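Local coordinates for erythrocyte membrane protein 1 (Plasmodium falciparum, PDB 6S8T) that probably binds the host receptor ICAM-1 through this DBLbeta domain, one piece of a much longer adhesion protein of infected erythrocytes, at residues 312-324 with 456-468. Numbering follows the deposited sequence.
Sequences EYDKLMKQCSQCM and KDPPPKYANACKC
Tyr462 reaches from the C-terminal loop and lays its ring against the end of helix 293-319 and the turn after it, among Tyr313, Leu316, Met317, Cys320 and Met324. Its CG lies anti to its own carbonyl carbon (chi1 -69°), which sends the ring toward the helix. CB and CG both lie against CD2 of Leu316, CG at 4.1 Å, and CG of Leu316 stands over one face of the ring. Further out the two edges of the ring have different neighbours. On one, CD1 lies by CB of Cys320, and CE1 is 3.5 Å from SD of Met324, a Met-aromatic contact in which the sulfur stands obliquely, 47° off the ring normal. On the other, CD2 and CE2 meet OH of Tyr313, CE2 at 3.3 Å, the hydroxyl lying in the plane of the Tyr462 ring. The two tyrosines form an offset edge-to-face pair, planes at 81°, with the edge of Tyr462 toward the face of Tyr313. At the tip, CZ and OH lie by CG of Met317, OH at 3.1 Å.

The disulfides of this cysteine-rich DBL domain tie both segments to helix 335-372: Cys320 pairs with Cys340, Cys466 with Cys344 and Cys468 with Cys337. Against the residues after helix 293-319, Ala465 puts CB 4.2 Å from CB of Cys320 and 3.8 Å from SD of Met324. CD2 of Leu316 also touches CG of Pro459.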
# COMPACT_ATOMS: atom_id res chain seq x y z
N GLU A 312 -18.44 12.25 7.33
CA GLU A 312 -19.84 11.96 7.63
C GLU A 312 -20.23 12.47 9.01
O GLU A 312 -21.37 12.90 9.22
CB GLU A 312 -20.11 10.46 7.55
CG GLU A 312 -20.03 9.89 6.14
CD GLU A 312 -21.01 10.55 5.20
OE1 GLU A 312 -20.60 11.48 4.47
OE2 GLU A 312 -22.20 10.16 5.21
N TYR A 313 -19.30 12.44 9.97
CA TYR A 313 -19.60 12.93 11.31
C TYR A 313 -19.84 14.43 11.30
O TYR A 313 -20.70 14.93 12.04
CB TYR A 313 -18.46 12.56 12.27
CG TYR A 313 -18.83 12.65 13.73
CD1 TYR A 313 -19.37 11.56 14.40
CD2 TYR A 313 -18.63 13.83 14.45
CE1 TYR A 313 -19.71 11.63 15.74
CE2 TYR A 313 -18.97 13.91 15.79
CZ TYR A 313 -19.50 12.81 16.43
OH TYR A 313 -19.84 12.89 17.76
N ASP A 314 -19.10 15.17 10.47
CA ASP A 314 -19.33 16.61 10.37
C ASP A 314 -20.71 16.91 9.80
O ASP A 314 -21.37 17.86 10.23
CB ASP A 314 -18.24 17.26 9.52
CG ASP A 314 -16.91 17.33 10.24
OD1 ASP A 314 -16.83 16.89 11.40
OD2 ASP A 314 -15.93 17.83 9.63
N LYS A 315 -21.15 16.13 8.81
CA LYS A 315 -22.50 16.29 8.29
C LYS A 315 -23.54 16.02 9.37
O LYS A 315 -24.61 16.64 9.37
CB LYS A 315 -22.73 15.36 7.10
CG LYS A 315 -21.82 15.63 5.92
CD LYS A 315 -22.06 14.63 4.80
CE LYS A 315 -21.14 14.89 3.62
NZ LYS A 315 -21.30 13.87 2.54
N LEU A 316 -23.24 15.12 10.30
CA LEU A 316 -24.15 14.84 11.40
C LEU A 316 -24.16 15.95 12.44
O LEU A 316 -25.20 16.21 13.06
CB LEU A 316 -23.78 13.50 12.05
CG LEU A 316 -24.87 12.79 12.86
CD1 LEU A 316 -26.07 12.48 11.98
CD2 LEU A 316 -24.32 11.52 13.49
N MET A 317 -23.02 16.63 12.64
CA MET A 317 -22.96 17.70 13.62
C MET A 317 -23.75 18.92 13.17
O MET A 317 -24.30 19.65 14.00
CB MET A 317 -21.51 18.10 13.90
CG MET A 317 -20.64 16.99 14.46
SD MET A 317 -19.10 17.58 15.20
CE MET A 317 -18.37 18.46 13.82
N LYS A 318 -23.82 19.16 11.86
CA LYS A 318 -24.48 20.35 11.33
C LYS A 318 -25.97 20.12 11.08
O LYS A 318 -26.77 21.03 11.31
CB LYS A 318 -23.79 20.79 10.04
CG LYS A 318 -22.31 21.12 10.22
CD LYS A 318 -21.64 21.44 8.89
CE LYS A 318 -20.15 21.64 9.07
NZ LYS A 318 -19.46 21.85 7.76
N GLN A 319 -26.35 18.93 10.61
CA GLN A 319 -27.76 18.65 10.37
C GLN A 319 -28.52 18.39 11.66
O GLN A 319 -29.72 18.67 11.73
CB GLN A 319 -27.90 17.45 9.44
CG GLN A 319 -27.37 17.68 8.04
CD GLN A 319 -28.10 18.79 7.31
OE1 GLN A 319 -29.29 19.02 7.54
NE2 GLN A 319 -27.40 19.48 6.42
N CYS A 320 -27.85 17.88 12.69
CA CYS A 320 -28.48 17.57 13.97
C CYS A 320 -28.09 18.55 15.06
O CYS A 320 -28.30 18.27 16.25
CB CYS A 320 -28.13 16.14 14.40
SG CYS A 320 -28.80 14.84 13.33
N SER A 321 -27.53 19.71 14.69
CA SER A 321 -27.13 20.69 15.70
C SER A 321 -28.32 21.24 16.46
O SER A 321 -28.21 21.52 17.66
CB SER A 321 -26.36 21.83 15.03
OG SER A 321 -27.16 22.51 14.09
N GLN A 322 -29.47 21.39 15.80
CA GLN A 322 -30.63 21.98 16.44
C GLN A 322 -31.33 21.00 17.38
O GLN A 322 -31.94 21.43 18.37
CB GLN A 322 -31.61 22.49 15.38
CG GLN A 322 -31.00 23.46 14.38
CD GLN A 322 -30.63 24.80 15.01
OE1 GLN A 322 -31.28 25.25 15.95
NE2 GLN A 322 -29.58 25.43 14.49
N CYS A 323 -31.24 19.70 17.11
CA CYS A 323 -31.90 18.68 17.91
C CYS A 323 -31.03 18.19 19.07
O CYS A 323 -31.27 17.10 19.60
CB CYS A 323 -32.31 17.50 17.04
SG CYS A 323 -33.14 17.95 15.49
N MET A 324 -30.02 18.97 19.48
CA MET A 324 -29.12 18.56 20.54
C MET A 324 -29.54 19.07 21.91
O MET A 324 -29.39 18.36 22.91
CB MET A 324 -27.69 19.04 20.24
CG MET A 324 -27.02 18.28 19.12
SD MET A 324 -26.86 16.53 19.50
CE MET A 324 -25.60 16.58 20.77
N LYS A 456 -19.76 1.89 15.78
CA LYS A 456 -20.93 1.95 16.64
C LYS A 456 -22.09 2.54 15.84
O LYS A 456 -22.07 3.73 15.49
CB LYS A 456 -20.63 2.79 17.88
CG LYS A 456 -21.62 2.63 19.01
CD LYS A 456 -21.69 1.18 19.47
CE LYS A 456 -21.99 1.11 20.96
NZ LYS A 456 -23.17 1.93 21.33
N ASP A 457 -23.10 1.71 15.55
CA ASP A 457 -24.22 2.17 14.73
C ASP A 457 -25.02 3.29 15.39
O ASP A 457 -25.34 4.27 14.70
CB ASP A 457 -25.10 0.98 14.35
CG ASP A 457 -24.32 -0.17 13.74
OD1 ASP A 457 -23.34 0.10 13.01
OD2 ASP A 457 -24.68 -1.34 14.00
N PRO A 458 -25.37 3.22 16.67
CA PRO A 458 -25.94 4.40 17.33
C PRO A 458 -24.84 5.23 17.97
O PRO A 458 -24.23 4.82 18.97
CB PRO A 458 -26.88 3.79 18.39
CG PRO A 458 -26.23 2.50 18.74
CD PRO A 458 -25.48 2.02 17.52
N PRO A 459 -24.55 6.40 17.42
CA PRO A 459 -23.50 7.26 17.99
C PRO A 459 -23.88 7.70 19.39
O PRO A 459 -24.97 8.25 19.60
CB PRO A 459 -23.44 8.45 17.02
CG PRO A 459 -24.09 7.96 15.76
CD PRO A 459 -25.15 7.00 16.21
N PRO A 460 -23.00 7.48 20.37
CA PRO A 460 -23.35 7.82 21.76
C PRO A 460 -23.67 9.29 21.96
O PRO A 460 -24.49 9.63 22.83
CB PRO A 460 -22.11 7.40 22.55
CG PRO A 460 -21.43 6.38 21.68
CD PRO A 460 -21.68 6.83 20.28
N LYS A 461 -23.06 10.18 21.18
CA LYS A 461 -23.32 11.61 21.31
C LYS A 461 -24.58 12.04 20.57
O LYS A 461 -25.13 13.11 20.88
CB LYS A 461 -22.13 12.41 20.78
CG LYS A 461 -20.78 12.01 21.37
CD LYS A 461 -20.57 12.58 22.77
CE LYS A 461 -19.17 12.28 23.28
NZ LYS A 461 -18.87 12.97 24.57
N TYR A 462 -25.06 11.24 19.62
CA TYR A 462 -26.22 11.60 18.81
C TYR A 462 -27.32 10.54 18.85
O TYR A 462 -28.18 10.52 17.96
CB TYR A 462 -25.80 11.87 17.36
CG TYR A 462 -24.97 13.12 17.20
CD1 TYR A 462 -25.56 14.35 16.99
CD2 TYR A 462 -23.58 13.06 17.28
CE1 TYR A 462 -24.81 15.50 16.85
CE2 TYR A 462 -22.81 14.20 17.15
CZ TYR A 462 -23.43 15.42 16.93
OH TYR A 462 -22.67 16.55 16.80
N ALA A 463 -27.31 9.67 19.86
CA ALA A 463 -28.35 8.66 19.97
C ALA A 463 -29.72 9.30 20.17
O ALA A 463 -30.71 8.87 19.56
CB ALA A 463 -28.03 7.69 21.10
N ASN A 464 -29.80 10.32 21.03
CA ASN A 464 -31.05 11.02 21.26
C ASN A 464 -31.36 12.04 20.17
O ASN A 464 -32.53 12.40 19.99
CB ASN A 464 -31.02 11.73 22.62
CG ASN A 464 -31.01 10.75 23.78
OD1 ASN A 464 -31.58 9.67 23.70
ND2 ASN A 464 -30.35 11.14 24.86
N ALA A 465 -30.35 12.51 19.43
CA ALA A 465 -30.59 13.50 18.39
C ALA A 465 -31.34 12.90 17.21
O ALA A 465 -32.20 13.56 16.62
CB ALA A 465 -29.27 14.12 17.93
N CYS A 466 -31.03 11.65 16.86
CA CYS A 466 -31.70 10.99 15.75
C CYS A 466 -33.14 10.63 16.05
O CYS A 466 -33.86 10.20 15.14
CB CYS A 466 -30.93 9.73 15.34
SG CYS A 466 -29.18 9.98 14.96
N LYS A 467 -33.58 10.77 17.30
CA LYS A 467 -34.96 10.49 17.69
C LYS A 467 -35.80 11.74 17.87
O LYS A 467 -37.03 11.63 17.98
CB LYS A 467 -34.99 9.66 18.98
CG LYS A 467 -34.29 8.32 18.87
CD LYS A 467 -34.37 7.55 20.18
CE LYS A 467 -33.69 6.20 20.08
NZ LYS A 467 -33.77 5.43 21.36
N CYS A 468 -35.18 12.92 17.90
CA CYS A 468 -35.88 14.19 18.07
C CYS A 468 -36.74 14.20 19.34
O CYS A 468 -37.54 15.11 19.55
CB CYS A 468 -36.75 14.50 16.85
SG CYS A 468 -35.88 14.46 15.27